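PDB 1OQ1: protein yesU from Bacillus subtilis, which is of unknown function but has a galectin-like fold of the concanavalin clan, so it may bind carbohydrate, as many relatives do. Local coordinates for residues Pro75-Leu80 with Tyr119-Tyr124; Pro95-Arg100 with Gly110-Leu115. All coordinates share one frame; numbering follows the deposited sequence.

Contact 1. Residues Pro75-Leu80 with Tyr119-Tyr124; sequences PGLCML and YFRRKY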
loop_
_atom_site.group_PDB
_atom_site.type_symbol
_atom_site.label_atom_id
_atom_site.label_comp_id
_atom_site.label_asym_id
_atom_site.label_seq_id
_atom_site.Cartn_x
_atom_site.Cartn_y
_atom_site.Cartn_z
ATOM N N PRO A 75 -17.004 -8.232 2.240
ATOM C CA PRO A 75 -16.591 -6.883 1.839
ATOM C C PRO A 75 -15.282 -6.450 2.487
ATOM O O PRO A 75 -14.880 -6.980 3.526
ATOM C CB PRO A 75 -17.754 -6.006 2.308
ATOM C CG PRO A 75 -18.921 -6.927 2.268
ATOM C CD PRO A 75 -18.348 -8.196 2.844
ATOM N N GLY A 76 -14.635 -5.469 1.870
ATOM C CA GLY A 76 -13.381 -4.962 2.390
ATOM C C GLY A 76 -12.642 -4.174 1.326
ATOM O O GLY A 76 -13.067 -4.122 0.172
ATOM N N LEU A 77 -11.534 -3.558 1.715
ATOM C CA LEU A 77 -10.729 -2.772 0.789
ATOM C C LEU A 77 -9.274 -2.813 1.236
ATOM O O LEU A 77 -8.986 -2.877 2.433
ATOM C CB LEU A 77 -11.244 -1.325 0.749
ATOM C CG LEU A 77 -10.484 -0.261 -0.056
ATOM C CD1 LEU A 77 -11.462 0.803 -0.551
ATOM C CD2 LEU A 77 -9.394 0.370 0.800
ATOM N N CYS A 78 -8.359 -2.802 0.273
ATOM C CA CYS A 78 -6.940 -2.818 0.583
ATOM C C CYS A 78 -6.292 -1.550 0.041
ATOM O O CYS A 78 -6.792 -0.943 -0.908
ATOM C CB CYS A 78 -6.279 -4.060 -0.007
ATOM S SG CYS A 78 -6.870 -5.594 0.763
HETATM N N MSE A 79 -5.179 -1.153 0.645
HETATM C CA MSE A 79 -4.500 0.069 0.238
HETATM C C MSE A 79 -3.041 0.062 0.682
HETATM O O MSE A 79 -2.731 -0.300 1.812
HETATM C CB MSE A 79 -5.224 1.272 0.860
HETATM C CG MSE A 79 -4.671 2.633 0.483
HETATM SE SE MSE A 79 -5.492 4.068 1.511
HETATM C CE MSE A 79 -7.332 3.837 0.951
ATOM N N LEU A 80 -2.145 0.457 -0.214
ATOM C CA LEU A 80 -0.735 0.509 0.136
ATOM C C LEU A 80 -0.302 1.958 0.292
ATOM O O LEU A 80 -0.570 2.783 -0.577
ATOM C CB LEU A 80 0.133 -0.139 -0.947
ATOM C CG LEU A 80 1.584 -0.327 -0.488
ATOM C CD1 LEU A 80 1.697 -1.647 0.257
ATOM C CD2 LEU A 80 2.530 -0.317 -1.670
ATOM N N TYR A 119 -6.618 -0.815 -3.832
ATOM C CA TYR A 119 -6.922 -1.879 -4.778
ATOM C C TYR A 119 -7.891 -2.838 -4.091
ATOM O O TYR A 119 -7.994 -2.853 -2.867
ATOM C CB TYR A 119 -5.636 -2.579 -5.231
ATOM C CG TYR A 119 -4.815 -3.197 -4.124
ATOM C CD1 TYR A 119 -4.954 -4.546 -3.799
ATOM C CD2 TYR A 119 -3.862 -2.445 -3.436
ATOM C CE1 TYR A 119 -4.162 -5.137 -2.825
ATOM C CE2 TYR A 119 -3.061 -3.026 -2.457
ATOM C CZ TYR A 119 -3.214 -4.372 -2.158
ATOM O OH TYR A 119 -2.402 -4.952 -1.213
ATOM N N PHE A 120 -8.595 -3.642 -4.877
ATOM C CA PHE A 120 -9.630 -4.516 -4.331
ATOM C C PHE A 120 -10.537 -3.617 -3.484
ATOM O O PHE A 120 -10.746 -3.851 -2.290
ATOM C CB PHE A 120 -9.062 -5.633 -3.453
ATOM C CG PHE A 120 -10.056 -6.739 -3.179
ATOM C CD1 PHE A 120 -10.318 -7.709 -4.143
ATOM C CD2 PHE A 120 -10.778 -6.769 -1.991
ATOM C CE1 PHE A 120 -11.288 -8.694 -3.932
ATOM C CE2 PHE A 120 -11.754 -7.750 -1.766
ATOM C CZ PHE A 120 -12.009 -8.714 -2.740
ATOM N N ARG A 121 -11.051 -2.564 -4.111
ATOM C CA ARG A 121 -11.932 -1.626 -3.426
ATOM C C ARG A 121 -13.325 -2.232 -3.490
ATOM O O ARG A 121 -14.067 -1.990 -4.441
ATOM C CB ARG A 121 -11.906 -0.274 -4.140
ATOM C CG ARG A 121 -10.502 0.267 -4.357
ATOM C CD ARG A 121 -10.516 1.580 -5.127
ATOM N NE ARG A 121 -11.167 2.652 -4.378
ATOM C CZ ARG A 121 -12.345 3.186 -4.685
ATOM N NH1 ARG A 121 -13.034 2.757 -5.738
ATOM N NH2 ARG A 121 -12.834 4.163 -3.934
ATOM N N ARG A 122 -13.668 -3.029 -2.480
ATOM C CA ARG A 122 -14.956 -3.711 -2.455
ATOM C C ARG A 122 -15.689 -3.579 -1.115
ATOM O O ARG A 122 -16.431 -4.477 -0.723
ATOM C CB ARG A 122 -14.747 -5.203 -2.761
ATOM C CG ARG A 122 -13.740 -5.498 -3.877
ATOM C CD ARG A 122 -14.224 -5.031 -5.251
ATOM N NE ARG A 122 -13.123 -5.033 -6.216
ATOM C CZ ARG A 122 -12.672 -6.110 -6.850
ATOM N NH1 ARG A 122 -13.231 -7.297 -6.642
ATOM N NH2 ARG A 122 -11.635 -6.004 -7.674
ATOM N N LYS A 123 -15.486 -2.466 -0.420
ATOM C CA LYS A 123 -16.128 -2.246 0.873
ATOM C C LYS A 123 -17.585 -1.804 0.733
ATOM O O LYS A 123 -18.457 -2.299 1.449
ATOM C CB LYS A 123 -15.343 -1.195 1.672
ATOM C CG LYS A 123 -16.039 -0.672 2.930
ATOM C CD LYS A 123 -16.243 -1.760 3.982
ATOM C CE LYS A 123 -16.925 -1.182 5.219
ATOM N NZ LYS A 123 -17.086 -2.186 6.307
ATOM N N TYR A 124 -17.844 -0.884 -0.193
ATOM C CA TYR A 124 -19.195 -0.358 -0.404
ATOM C C TYR A 124 -19.787 -0.745 -1.757
ATOM O O TYR A 124 -19.058 -1.031 -2.705
ATOM C CB TYR A 124 -19.174 1.166 -0.265
ATOM C CG TYR A 124 -18.667 1.648 1.077
ATOM C CD1 TYR A 124 -19.405 1.428 2.243
ATOM C CD2 TYR A 124 -17.444 2.314 1.185
ATOM C CE1 TYR A 124 -18.935 1.860 3.488
ATOM C CE2 TYR A 124 -16.966 2.749 2.424
ATOM C CZ TYR A 124 -17.716 2.518 3.569
ATOM O OH TYR A 124 -17.247 2.953 4.788
#

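Contact 2. Residues Pro95-Arg100 with Gly110-Leu115; sequences PSLRKR and GDINAL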
loop_
_atom_site.group_PDB
_atom_site.type_symbol
_atom_site.label_atom_id
_atom_site.label_comp_id
_atom_site.label_asym_id
_atom_site.label_seq_id
_atom_site.Cartn_x
_atom_site.Cartn_y
_atom_site.Cartn_z
ATOM N N PRO A 95 8.025 10.628 17.932
ATOM C CA PRO A 95 7.019 10.955 18.949
ATOM C C PRO A 95 6.337 12.319 18.793
ATOM O O PRO A 95 5.258 12.540 19.345
ATOM C CB PRO A 95 7.797 10.825 20.260
ATOM C CG PRO A 95 9.203 11.157 19.857
ATOM C CD PRO A 95 9.350 10.426 18.547
ATOM N N SER A 96 6.949 13.217 18.028
ATOM C CA SER A 96 6.390 14.551 17.827
ATOM C C SER A 96 5.132 14.563 16.964
ATOM O O SER A 96 4.390 15.541 16.960
ATOM C CB SER A 96 7.432 15.483 17.204
ATOM O OG SER A 96 7.730 15.115 15.867
ATOM N N LEU A 97 4.893 13.478 16.233
ATOM C CA LEU A 97 3.715 13.397 15.374
ATOM C C LEU A 97 2.493 12.911 16.143
ATOM O O LEU A 97 2.607 12.108 17.071
ATOM C CB LEU A 97 3.983 12.450 14.197
ATOM C CG LEU A 97 5.180 12.768 13.301
ATOM C CD1 LEU A 97 5.334 11.673 12.246
ATOM C CD2 LEU A 97 4.980 14.126 12.641
ATOM N N ARG A 98 1.319 13.396 15.748
ATOM C CA ARG A 98 0.080 12.997 16.398
ATOM C C ARG A 98 -0.135 11.489 16.304
ATOM O O ARG A 98 0.240 10.852 15.317
ATOM C CB ARG A 98 -1.109 13.738 15.776
ATOM C CG ARG A 98 -1.104 15.240 16.042
ATOM C CD ARG A 98 -2.474 15.863 15.808
ATOM N NE ARG A 98 -2.799 16.024 14.393
ATOM C CZ ARG A 98 -2.285 16.966 13.609
ATOM N NH1 ARG A 98 -1.413 17.838 14.098
ATOM N NH2 ARG A 98 -2.652 17.046 12.336
ATOM N N LYS A 99 -0.726 10.921 17.350
ATOM C CA LYS A 99 -1.002 9.491 17.396
ATOM C C LYS A 99 -1.973 9.116 16.288
ATOM O O LYS A 99 -2.860 9.891 15.938
ATOM C CB LYS A 99 -1.605 9.111 18.752
ATOM C CG LYS A 99 -0.681 9.377 19.925
ATOM C CD LYS A 99 -1.409 9.314 21.262
ATOM C CE LYS A 99 -1.888 7.918 21.593
ATOM N NZ LYS A 99 -2.464 7.880 22.966
ATOM N N ARG A 100 -1.800 7.920 15.740
ATOM C CA ARG A 100 -2.665 7.434 14.678
ATOM C C ARG A 100 -3.283 6.118 15.130
ATOM O O ARG A 100 -2.636 5.326 15.823
ATOM C CB ARG A 100 -1.857 7.250 13.390
ATOM C CG ARG A 100 -1.243 8.547 12.865
ATOM C CD ARG A 100 -0.499 8.290 11.567
ATOM N NE ARG A 100 0.582 7.335 11.782
ATOM C CZ ARG A 100 1.842 7.666 12.033
ATOM N NH1 ARG A 100 2.207 8.942 12.088
ATOM N NH2 ARG A 100 2.737 6.711 12.263
ATOM N N GLY A 110 -3.872 14.700 8.198
ATOM C CA GLY A 110 -3.203 14.802 9.484
ATOM C C GLY A 110 -1.896 15.561 9.373
ATOM O O GLY A 110 -1.836 16.592 8.702
ATOM N N ASP A 111 -0.848 15.069 10.027
ATOM C CA ASP A 111 0.441 15.747 9.957
ATOM C C ASP A 111 1.498 14.944 9.211
ATOM O O ASP A 111 2.692 15.061 9.488
ATOM C CB ASP A 111 0.950 16.114 11.362
ATOM C CG ASP A 111 1.133 14.908 12.263
ATOM O OD1 ASP A 111 1.048 13.765 11.773
ATOM O OD2 ASP A 111 1.370 15.112 13.475
ATOM N N ILE A 112 1.060 14.127 8.258
ATOM C CA ILE A 112 1.997 13.338 7.462
ATOM C C ILE A 112 1.680 13.502 5.983
ATOM O O ILE A 112 0.599 13.968 5.620
ATOM C CB ILE A 112 1.912 11.825 7.777
ATOM C CG1 ILE A 112 0.536 11.281 7.377
ATOM C CG2 ILE A 112 2.183 11.581 9.258
ATOM C CD1 ILE A 112 0.426 9.764 7.448
ATOM N N ASN A 113 2.641 13.131 5.140
ATOM C CA ASN A 113 2.466 13.160 3.697
ATOM C C ASN A 113 2.677 11.724 3.265
ATOM O O ASN A 113 3.405 10.982 3.924
ATOM C CB ASN A 113 3.522 14.023 3.005
ATOM C CG ASN A 113 3.261 15.502 3.155
ATOM O OD1 ASN A 113 2.113 15.946 3.132
ATOM N ND2 ASN A 113 4.329 16.279 3.286
ATOM N N ALA A 114 2.048 11.332 2.163
ATOM C CA ALA A 114 2.202 9.977 1.663
ATOM C C ALA A 114 1.375 9.756 0.417
ATOM O O ALA A 114 0.392 10.455 0.178
ATOM C CB ALA A 114 1.780 8.969 2.732
ATOM N N LEU A 115 1.798 8.785 -0.379
ATOM C CA LEU A 115 1.064 8.392 -1.564
ATOM C C LEU A 115 0.340 7.129 -1.104
ATOM O O LEU A 115 0.888 6.351 -0.321
ATOM C CB LEU A 115 2.026 8.071 -2.712
ATOM C CG LEU A 115 2.665 9.300 -3.369
ATOM C CD1 LEU A 115 3.851 8.896 -4.232
ATOM C CD2 LEU A 115 1.609 10.014 -4.195
HETATM O O HOH W 1 0.741 11.257 12.633
#

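Contact 1. Residues Pro75-Leu80 with Tyr119-Tyr124
With its CG lodged between the backbone N and the carbonyl carbon (chi1 59°), the Tyr119 ring swings over Cys78, whose own SG turns back beside its backbone N (chi1 -66°), and the CB of Cys78 lies over one face of the ring. This CH-pi contact brings Cys78 CB to 3.7 Å from Tyr119 CE1, while the sulfur sits obliquely to the ring, farther off; a small, weakly polar cysteine suits a spot beneath an aromatic face. The same pair is bonded on both sides through the backbone, as a hydrogen-bonded antiparallel pair: Tyr119 N reaches Cys78 O at 2.9 Å from above the carbonyl plane, and Cys78 N meets Tyr119 O at 3.2 Å, almost head-on to the carbonyl.

Phe120 then turns a corner with positive phi and psi. Its carbonyl O takes the CA-H of Leu77 (CA to O 3.3 Å), and beyond it Arg122 N bonds to Gly76 O at 2.9 Å, the donor lying in the carbonyl plane. Gly76, extended at phi 163°, adopts a backbone shape that suits a residue without a side chain. On the other side of the strand, Leu77 CD1 runs alongside Arg121 CB at 3.8 Å, leucine using the apolar start of a long charged chain. Arg122 lays its CG over the centre of the Phe120 ring and carries its guanidinium to Asp149 and Leu151 O. Backbone polarity is thus met partly by this buried pairing and partly by strand 199-205, to which Leu77 and Met79 are bonded, while the charge of Arg122 is probably balanced in part by Asp149.

Contact 2. Residues Pro95-Arg100 with Gly110-Leu115
Asp111, Arg98 and Ile112 bury the most surface here, the first two meeting through the aspartate carboxylate. Its OD2 accepts the backbone N-H of Arg98 through the syn lone pair, at 2.8 Å from Arg98 N and nearly straight (173°). A chi1 of 60° sets Asp111 CG between its own backbone N and carbonyl carbon, from where the carboxylate reaches across to the loop. The short acidic side chain suits this place because it can take a main-chain N-H from a segment that has no regular structure.

Arg98 folds back at chi3, bringing its guanidinium over Asp111 so that Asp111 CB lies against one face, with Arg98 NH2 3.4 Å from Gly110 C. The two flat groups are inclined by 39°, and OD2 stands well out of the guanidinium plane, 3.9 Å from Arg98 NH1: a long salt bridge of charge alone. Leu97 flanks the carboxylate with apolar carbon, its CD2 lying 3.8 Å from Asp111 OD2. Branched and apolar, Ile112 offers one methyl to two neighbours: its CG2 lies 3.9 Å from Arg100 NH1 and 4.3 Å from Leu97 CD1. A water joins Asp111 OD1 (2.7 Å) to Arg98 O and Arg100 NH1.

Arg100 is held further by Glu28 and Leu92 O, and packs on helix 105-108 together with Ile112. The loop 95-100 therefore lies against the beginning of strand 112-122, where Asp111 is also backbone-bonded to Ile87, just past strand 76-86.

Overall arrangement
Both contacts involve strand 112-122, contact 2 at its beginning and contact 1 at its far end, with their centres about 22 Å apart. Contact 1 pairs that end with the start of strand 76-86, its antiparallel neighbour in the seven-stranded sheet. The chain leaves strand 76-86, runs through the loop 95-100 and helix 105-108, and re-enters the sheet at 112, so contact 2 is nested inside the loop that contact 1 closes. One contact is thus strand pairing in the buried part of the galectin-like sandwich, and the other lays a partly exposed connecting loop against the beginning of an inner strand of the sheet, folding the long excursion between neighbouring strands back onto the domain.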